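Local atomic coordinates of extracellular invertase (Aspergillus kawachii, PDB entry 5XH8), a protein that probably hydrolyses terminal beta-fructofuranosides such as sucrose, as a GH32 enzyme, and has high transfructosylation activity, transferring fructosyl groups to sugar acceptors. Residues Thr295-Arg298 / Phe304-Asn307; Pro178-Leu183 / Thr190-Ile195; Ser442-Phe447 / Gly476-Ser481. All blocks are in the same frame, centred on the assembly; numbering follows the deposited sequence.

Contact 1 of 3, residues Thr295-Arg298 / Phe304-Asn307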
loop_
_atom_site.group_PDB
_atom_site.type_symbol
_atom_site.label_atom_id
_atom_site.label_comp_id
_atom_site.label_asym_id
_atom_site.label_seq_id
_atom_site.Cartn_x
_atom_site.Cartn_y
_atom_site.Cartn_z
ATOM N N THR A 295 -12.365 -30.543 9.600
ATOM C CA THR A 295 -11.350 -31.359 8.943
ATOM C C THR A 295 -10.813 -30.534 7.799
ATOM O O THR A 295 -11.515 -29.691 7.238
ATOM C CB THR A 295 -11.914 -32.705 8.420
ATOM O OG1 THR A 295 -13.016 -32.449 7.546
ATOM C CG2 THR A 295 -12.395 -33.616 9.582
ATOM N N VAL A 296 -9.565 -30.796 7.450
ATOM C CA VAL A 296 -8.900 -30.084 6.401
ATOM C C VAL A 296 -8.587 -31.049 5.274
ATOM O O VAL A 296 -7.893 -32.021 5.482
ATOM C CB VAL A 296 -7.611 -29.445 6.930
ATOM C CG1 VAL A 296 -6.927 -28.652 5.836
ATOM C CG2 VAL A 296 -7.948 -28.518 8.093
ATOM N N SER A 297 -9.091 -30.757 4.085
ATOM C CA SER A 297 -8.823 -31.548 2.883
ATOM C C SER A 297 -8.235 -30.653 1.797
ATOM O O SER A 297 -8.246 -29.428 1.917
ATOM C CB SER A 297 -10.125 -32.136 2.372
ATOM O OG SER A 297 -11.021 -31.090 2.047
ATOM N N ARG A 298 -7.741 -31.284 0.737
ATOM C CA ARG A 298 -7.243 -30.593 -0.437
ATOM C C ARG A 298 -7.925 -31.126 -1.697
ATOM O O ARG A 298 -8.248 -32.299 -1.802
ATOM C CB ARG A 298 -5.729 -30.735 -0.552
ATOM C CG ARG A 298 -5.154 -29.839 -1.629
ATOM C CD ARG A 298 -3.649 -29.776 -1.593
ATOM N NE ARG A 298 -3.140 -28.986 -2.713
ATOM C CZ ARG A 298 -1.853 -28.836 -3.025
ATOM N NH1 ARG A 298 -0.894 -29.421 -2.319
ATOM N NH2 ARG A 298 -1.516 -28.093 -4.067
ATOM N N PHE A 304 -11.171 -25.938 4.938
ATOM C CA PHE A 304 -11.545 -26.264 6.310
ATOM C C PHE A 304 -13.037 -26.565 6.289
ATOM O O PHE A 304 -13.820 -25.746 5.849
ATOM C CB PHE A 304 -11.243 -25.068 7.222
ATOM C CG PHE A 304 -11.727 -25.220 8.639
ATOM C CD1 PHE A 304 -11.016 -25.974 9.552
ATOM C CD2 PHE A 304 -12.864 -24.552 9.066
ATOM C CE1 PHE A 304 -11.455 -26.100 10.872
ATOM C CE2 PHE A 304 -13.304 -24.663 10.379
ATOM C CZ PHE A 304 -12.595 -25.446 11.290
ATOM N N ASN A 305 -13.422 -27.749 6.748
ATOM C CA ASN A 305 -14.814 -28.234 6.621
ATOM C C ASN A 305 -15.356 -28.451 8.030
ATOM O O ASN A 305 -14.973 -29.420 8.695
ATOM C CB ASN A 305 -14.841 -29.526 5.797
ATOM C CG ASN A 305 -14.123 -29.367 4.464
ATOM O OD1 ASN A 305 -14.612 -28.682 3.584
ATOM N ND2 ASN A 305 -12.927 -29.940 4.342
ATOM N N PRO A 306 -16.189 -27.521 8.513
ATOM C CA PRO A 306 -16.724 -27.632 9.871
ATOM C C PRO A 306 -17.503 -28.929 10.152
ATOM O O PRO A 306 -18.387 -29.294 9.367
ATOM C CB PRO A 306 -17.686 -26.444 9.964
ATOM C CG PRO A 306 -17.170 -25.456 8.989
ATOM C CD PRO A 306 -16.621 -26.274 7.858
ATOM N N ASN A 307 -17.217 -29.579 11.278
ATOM C CA ASN A 307 -18.016 -30.740 11.717
ATOM C C ASN A 307 -18.776 -30.548 13.028
ATOM O O ASN A 307 -19.637 -31.366 13.350
ATOM C CB ASN A 307 -17.165 -32.011 11.767
ATOM C CG ASN A 307 -15.866 -31.815 12.496
ATOM O OD1 ASN A 307 -15.786 -31.074 13.488
ATOM N ND2 ASN A 307 -14.824 -32.455 11.995
#
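Asn-305 turns its carboxamide back across strand 295-298 and reaches Ser-297 with the same ND2 that grazes the carbonyl of Thr-295. The two residues Thr-295 and Asn-305 form an antiparallel hydrogen-bonded pair of the beta hairpin made by strands 286-298 and 302-311. Thr-295 N gives its hydrogen to Asn-305 O at 3.0 Å, and Asn-305 N returns the bond to Thr-295 O at 2.8 Å. On this face the side chains of Thr-295 and Asn-305 cross at about a right angle, with Thr-295 OG1 lying 3.9 Å from Asn-305 CB. The first torsion of Asn-305 (chi1 -53°) sets CG beside the backbone N, which directs the amide toward the neighbouring strand. From there ND2 donates to Ser-297 OG at 3.2 Å, with the hydroxyl oxygen tilted 16° from the amide plane. A second, weak bond from Asn-305 ND2 goes to Thr-295 O, also at 3.2 Å and strongly bent.

The opposite face is apolar. Val-296 and Phe-304 make the adjoining non-hydrogen-bonded pair, and Val-296 CG2 meets the Phe-304 ring at its edge, 4.2 Å from CD1. The Phe-304 side chain is buried on the inner face of the hairpin, where Trp-226 meets it edge-to-face and Ile-266 of strand 265-274 also touches it. Val-296 packs on the same isoleucine.

The hairpin belongs to the N-terminal catalytic module of the GH32 fold, a five-bladed beta-propeller. Its chemistry divides by face: Val-296 and Phe-304 turn hydrocarbon to the interior, while Thr-295, Ser-297 and Asn-305 form a polar outer surface. The side chain of Asn-305 adds to the two main-chain bonds of the pair a weak third to Thr-295 and a link on to Ser-297.

Contact 2 of 3, residues Pro178-Leu183 / Thr190-Ile195; sequences PTLDSL and TWYTVI
In the beta-propeller of this GH32 enzyme, helix 178-184 and strand 191-199 belong to one segment of chain: the short helix follows strand 166-176, and the chain then returns as the next strand of the same four-stranded antiparallel sheet. Tyr-192 points from that strand to the helix. Leu-180 CD1 sits over the centre of its ring, 3.9 Å from the centroid and 7° off the normal, a CH-pi contact. Leu-180 CB lies near the phenol end, 3.6 Å from Tyr-192 CZ. The other ring face carries Thr-190 CG2, offset toward the rim, so the ring is held between two methyl groups.

At the ring edge Tyr-192 OH donates to Asp-181 OD1, which receives it on the anti lone pair; carboxylate and ring planes stand 33° apart. The phenol oxygen also bonds Ser-186 OG, while Asp-181 OD2 accepts from Asn-189 N, which ties the buried carboxylate to the connecting loop. The hydroxyl of Thr-190 is turned to Lys-187 O instead. The distance from Tyr-192 OH to Asp-181 OD1 is a short 2.5 Å.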
loop_
_atom_site.group_PDB
_atom_site.type_symbol
_atom_site.label_atom_id
_atom_site.label_comp_id
_atom_site.label_asym_id
_atom_site.label_seq_id
_atom_site.Cartn_x
_atom_site.Cartn_y
_atom_site.Cartn_z
ATOM N N PRO A 178 1.576 -28.861 10.939
ATOM C CA PRO A 178 2.181 -29.897 10.042
ATOM C C PRO A 178 1.172 -30.604 9.146
ATOM O O PRO A 178 1.571 -31.123 8.097
ATOM C CB PRO A 178 2.883 -30.864 11.016
ATOM C CG PRO A 178 2.161 -30.669 12.315
ATOM C CD PRO A 178 1.735 -29.213 12.363
ATOM N N THR A 179 -0.120 -30.575 9.497
ATOM C CA THR A 179 -1.150 -31.111 8.626
ATOM C C THR A 179 -1.241 -30.277 7.360
ATOM O O THR A 179 -1.233 -30.833 6.255
ATOM C CB THR A 179 -2.521 -31.193 9.308
ATOM O OG1 THR A 179 -2.377 -31.886 10.542
ATOM C CG2 THR A 179 -3.549 -31.913 8.443
ATOM N N LEU A 180 -1.297 -28.948 7.516
ATOM C CA LEU A 180 -1.204 -28.049 6.365
ATOM C C LEU A 180 0.117 -28.224 5.612
ATOM O O LEU A 180 0.117 -28.199 4.383
ATOM C CB LEU A 180 -1.384 -26.571 6.771
ATOM C CG LEU A 180 -2.731 -26.124 7.340
ATOM C CD1 LEU A 180 -2.758 -24.609 7.518
ATOM C CD2 LEU A 180 -3.893 -26.555 6.454
ATOM N N ASP A 181 1.232 -28.386 6.321
ATOM C CA ASP A 181 2.527 -28.574 5.628
ATOM C C ASP A 181 2.456 -29.789 4.681
ATOM O O ASP A 181 2.830 -29.693 3.501
ATOM C CB ASP A 181 3.691 -28.778 6.594
ATOM C CG ASP A 181 4.007 -27.550 7.441
ATOM O OD1 ASP A 181 3.570 -26.410 7.119
ATOM O OD2 ASP A 181 4.757 -27.748 8.422
ATOM N N SER A 182 1.947 -30.905 5.204
ATOM C CA SER A 182 1.797 -32.132 4.419
ATOM C C SER A 182 0.868 -31.943 3.221
ATOM O O SER A 182 1.249 -32.272 2.093
ATOM C CB SER A 182 1.325 -33.289 5.301
ATOM O OG SER A 182 0.809 -34.321 4.486
ATOM N N LEU A 183 -0.323 -31.389 3.444
ATOM C CA LEU A 183 -1.288 -31.198 2.366
ATOM C C LEU A 183 -0.825 -30.226 1.269
ATOM O O LEU A 183 -1.179 -30.408 0.091
ATOM C CB LEU A 183 -2.615 -30.680 2.909
ATOM C CG LEU A 183 -3.581 -31.650 3.576
ATOM C CD1 LEU A 183 -4.692 -30.841 4.230
ATOM C CD2 LEU A 183 -4.175 -32.636 2.577
ATOM N N THR A 190 6.594 -24.125 8.354
ATOM C CA THR A 190 6.143 -22.947 7.656
ATOM C C THR A 190 5.167 -22.174 8.570
ATOM O O THR A 190 4.337 -22.756 9.247
ATOM C CB THR A 190 5.446 -23.339 6.322
ATOM O OG1 THR A 190 6.445 -23.730 5.353
ATOM C CG2 THR A 190 4.615 -22.212 5.745
ATOM N N TRP A 191 5.253 -20.858 8.513
ATOM C CA TRP A 191 4.314 -19.985 9.212
ATOM C C TRP A 191 3.202 -19.692 8.240
ATOM O O TRP A 191 3.463 -19.288 7.102
ATOM C CB TRP A 191 4.999 -18.702 9.686
ATOM C CG TRP A 191 5.744 -18.888 10.976
ATOM C CD1 TRP A 191 7.112 -19.044 11.146
ATOM C CD2 TRP A 191 5.178 -18.903 12.285
ATOM N NE1 TRP A 191 7.402 -19.168 12.479
ATOM C CE2 TRP A 191 6.241 -19.085 13.201
ATOM C CE3 TRP A 191 3.872 -18.767 12.778
ATOM C CZ2 TRP A 191 6.038 -19.160 14.580
ATOM C CZ3 TRP A 191 3.675 -18.836 14.155
ATOM C CH2 TRP A 191 4.747 -19.038 15.034
ATOM N N TYR A 192 1.973 -19.971 8.673
ATOM C CA TYR A 192 0.746 -19.572 8.003
ATOM C C TYR A 192 0.184 -18.315 8.664
ATOM O O TYR A 192 0.476 -18.046 9.824
ATOM C CB TYR A 192 -0.303 -20.695 8.063
ATOM C CG TYR A 192 0.228 -21.957 7.413
ATOM C CD1 TYR A 192 0.188 -22.120 6.022
ATOM C CD2 TYR A 192 0.843 -22.937 8.175
ATOM C CE1 TYR A 192 0.711 -23.255 5.423
ATOM C CE2 TYR A 192 1.370 -24.077 7.585
ATOM C CZ TYR A 192 1.303 -24.236 6.212
ATOM O OH TYR A 192 1.853 -25.354 5.629
ATOM N N THR A 193 -0.623 -17.583 7.906
ATOM C CA THR A 193 -1.411 -16.483 8.423
ATOM C C THR A 193 -2.811 -16.615 7.896
ATOM O O THR A 193 -3.002 -16.815 6.700
ATOM C CB THR A 193 -0.828 -15.117 7.985
ATOM O OG1 THR A 193 0.490 -14.963 8.541
ATOM C CG2 THR A 193 -1.698 -13.996 8.473
ATOM N N VAL A 194 -3.793 -16.505 8.787
ATOM C CA VAL A 194 -5.167 -16.214 8.369
ATOM C C VAL A 194 -5.481 -14.743 8.581
ATOM O O VAL A 194 -5.054 -14.141 9.576
ATOM C CB VAL A 194 -6.284 -17.091 9.000
ATOM C CG1 VAL A 194 -6.236 -18.499 8.405
ATOM C CG2 VAL A 194 -6.225 -17.118 10.521
ATOM N N ILE A 195 -6.238 -14.184 7.634
ATOM C CA ILE A 195 -6.750 -12.827 7.731
ATOM C C ILE A 195 -8.259 -12.964 7.693
ATOM O O ILE A 195 -8.776 -13.756 6.902
ATOM C CB ILE A 195 -6.202 -11.937 6.589
ATOM C CG1 ILE A 195 -4.652 -11.856 6.681
ATOM C CG2 ILE A 195 -6.843 -10.553 6.661
ATOM C CD1 ILE A 195 -3.975 -11.041 5.582
HETATM O O HOH W 1 3.836 -25.280 9.805
#

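Contact 3 of 3, residues Ser442-Phe447 / Gly476-Ser481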
loop_
_atom_site.group_PDB
_atom_site.type_symbol
_atom_site.label_atom_id
_atom_site.label_comp_id
_atom_site.label_asym_id
_atom_site.label_seq_id
_atom_site.Cartn_x
_atom_site.Cartn_y
_atom_site.Cartn_z
ATOM N N SER A 442 -41.410 -23.882 45.328
ATOM C CA SER A 442 -40.943 -22.612 44.791
ATOM C C SER A 442 -40.311 -21.743 45.876
ATOM O O SER A 442 -40.898 -21.585 46.936
ATOM C CB SER A 442 -42.129 -21.864 44.176
ATOM O OG SER A 442 -41.743 -20.628 43.610
ATOM N N GLY A 443 -39.122 -21.186 45.613
ATOM C CA GLY A 443 -38.564 -20.111 46.449
ATOM C C GLY A 443 -37.054 -20.002 46.497
ATOM O O GLY A 443 -36.341 -20.763 45.843
ATOM N N VAL A 444 -36.586 -19.024 47.274
ATOM C CA VAL A 444 -35.167 -18.820 47.536
ATOM C C VAL A 444 -34.845 -19.175 48.991
ATOM O O VAL A 444 -35.498 -18.681 49.919
ATOM C CB VAL A 444 -34.698 -17.373 47.194
ATOM C CG1 VAL A 444 -35.188 -16.977 45.811
ATOM C CG2 VAL A 444 -35.145 -16.346 48.227
ATOM N N VAL A 445 -33.836 -20.023 49.174
ATOM C CA VAL A 445 -33.440 -20.518 50.479
ATOM C C VAL A 445 -32.057 -19.964 50.815
ATOM O O VAL A 445 -31.067 -20.450 50.273
ATOM C CB VAL A 445 -33.397 -22.066 50.477
ATOM C CG1 VAL A 445 -32.974 -22.600 51.843
ATOM C CG2 VAL A 445 -34.743 -22.634 50.036
ATOM N N PRO A 446 -31.975 -18.967 51.729
ATOM C CA PRO A 446 -30.676 -18.392 52.088
ATOM C C PRO A 446 -29.635 -19.418 52.497
ATOM O O PRO A 446 -29.971 -20.402 53.136
ATOM C CB PRO A 446 -31.011 -17.476 53.270
ATOM C CG PRO A 446 -32.431 -17.072 53.029
ATOM C CD PRO A 446 -33.087 -18.282 52.429
ATOM N N PHE A 447 -28.383 -19.199 52.110
ATOM C CA PHE A 447 -27.274 -20.002 52.619
ATOM C C PHE A 447 -27.120 -19.689 54.102
ATOM O O PHE A 447 -27.399 -18.570 54.528
ATOM C CB PHE A 447 -25.944 -19.673 51.896
ATOM C CG PHE A 447 -25.721 -20.413 50.582
ATOM C CD1 PHE A 447 -26.780 -20.882 49.802
ATOM C CD2 PHE A 447 -24.421 -20.610 50.109
ATOM C CE1 PHE A 447 -26.545 -21.561 48.609
ATOM C CE2 PHE A 447 -24.187 -21.281 48.910
ATOM C CZ PHE A 447 -25.248 -21.759 48.167
ATOM N N GLY A 476 -31.112 -22.883 40.307
ATOM C CA GLY A 476 -29.758 -22.401 40.383
ATOM C C GLY A 476 -29.481 -21.673 41.677
ATOM O O GLY A 476 -29.802 -22.177 42.756
ATOM N N PHE A 477 -28.869 -20.494 41.574
ATOM C CA PHE A 477 -28.542 -19.694 42.741
ATOM C C PHE A 477 -28.901 -18.243 42.537
ATOM O O PHE A 477 -28.948 -17.745 41.419
ATOM C CB PHE A 477 -27.066 -19.796 43.091
ATOM C CG PHE A 477 -26.600 -21.190 43.365
ATOM C CD1 PHE A 477 -26.652 -21.716 44.653
ATOM C CD2 PHE A 477 -26.096 -21.984 42.335
ATOM C CE1 PHE A 477 -26.229 -23.009 44.902
ATOM C CE2 PHE A 477 -25.667 -23.276 42.583
ATOM C CZ PHE A 477 -25.738 -23.791 43.865
ATOM N N GLN A 478 -29.164 -17.583 43.654
ATOM C CA GLN A 478 -29.349 -16.161 43.705
ATOM C C GLN A 478 -28.096 -15.623 44.388
ATOM O O GLN A 478 -27.718 -16.107 45.448
ATOM C CB GLN A 478 -30.609 -15.820 44.497
ATOM C CG GLN A 478 -31.058 -14.397 44.310
ATOM C CD GLN A 478 -32.271 -14.048 45.158
ATOM O OE1 GLN A 478 -32.164 -13.809 46.359
ATOM N NE2 GLN A 478 -33.421 -13.989 44.526
ATOM N N ILE A 479 -27.435 -14.650 43.769
ATOM C CA ILE A 479 -26.169 -14.117 44.286
ATOM C C ILE A 479 -26.220 -12.612 44.356
ATOM O O ILE A 479 -27.125 -11.998 43.796
ATOM C CB ILE A 479 -24.955 -14.555 43.423
ATOM C CG1 ILE A 479 -25.074 -14.021 41.977
ATOM C CG2 ILE A 479 -24.832 -16.073 43.431
ATOM C CD1 ILE A 479 -23.840 -14.276 41.126
ATOM N N LEU A 480 -25.228 -12.028 45.023
ATOM C CA LEU A 480 -25.115 -10.578 45.138
ATOM C C LEU A 480 -26.457 -9.950 45.612
ATOM O O LEU A 480 -26.967 -8.994 45.015
ATOM C CB LEU A 480 -24.636 -9.976 43.800
ATOM C CG LEU A 480 -23.262 -10.455 43.296
ATOM C CD1 LEU A 480 -23.042 -10.093 41.818
ATOM C CD2 LEU A 480 -22.158 -9.898 44.179
ATOM N N SER A 481 -27.003 -10.540 46.675
ATOM C CA SER A 481 -28.357 -10.238 47.178
ATOM C C SER A 481 -28.354 -9.423 48.436
ATOM O O SER A 481 -27.526 -9.613 49.324
ATOM C CB SER A 481 -29.127 -11.514 47.503
ATOM O OG SER A 481 -29.487 -12.157 46.312
#
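Phe-447 and Phe-477 meet rim to rim on the inner side of their sheet, with centroids 6.0 Å apart and planes at 80°, and neither ring lies over the face of the other. The closest approach is Phe-447 CZ to Phe-477 CE1 at 3.6 Å, and CE1 of Phe-477 lies in the plane of the Phe-447 ring, at its edge. Both rings have further aromatic company: Phe-577 meets Phe-447, and Phe-587 packs edge-to-face with Phe-477.

A second contact, on the outer side, is between aliphatic and amide groups. Val-444 CG1 touches Gln-478 NE2 at 3.7 Å. With CG anti to the backbone N (chi1 -166°) and the chain extended beyond it, Gln-478 carries its amide out alongside Val-444.

The polar bond here is local to segment 476-481: Ser-481 OG donates to Gln-478 OE1 at 3.1 Å, approaching from above the carbonyl plane.

No hydrogen bond crosses directly, because strand 574-580 runs between strands 444-446 and 474-481 and pairs with both. The sheet is one layer of the C-terminal beta-sandwich of GH32 enzymes, and Phe-477 packs on Leu-458 and Leu-462 of strand 455-463 in the other layer. The contact thus spans an intervening strand by side chains alone: dispersion between aromatic rims inside, and a methyl group against an amide outside.

Contacts 1 and 2 both belong to the propeller and touch each other, their centres about 13 Å apart. Val-296 CG1 packs on Leu-180 and Leu-183 of the helix, and Arg-298 NH1 probably bonds Leu-183 O, so hairpin and helix form one continuous packing. Contact 3 lies in the C-terminal sandwich, on the opposite side of the chain's centre, with nearest atoms about 30 Å from contact 1. Contact 1 is a surface contact built on main-chain bonds within a hairpin, with an asparagine amide adding to them; contact 2 is wholly buried and joins helix to strand through a carboxylate-phenol bond; contact 3 is partly buried and joins strands that are not neighbours, without hydrogen bonds between them.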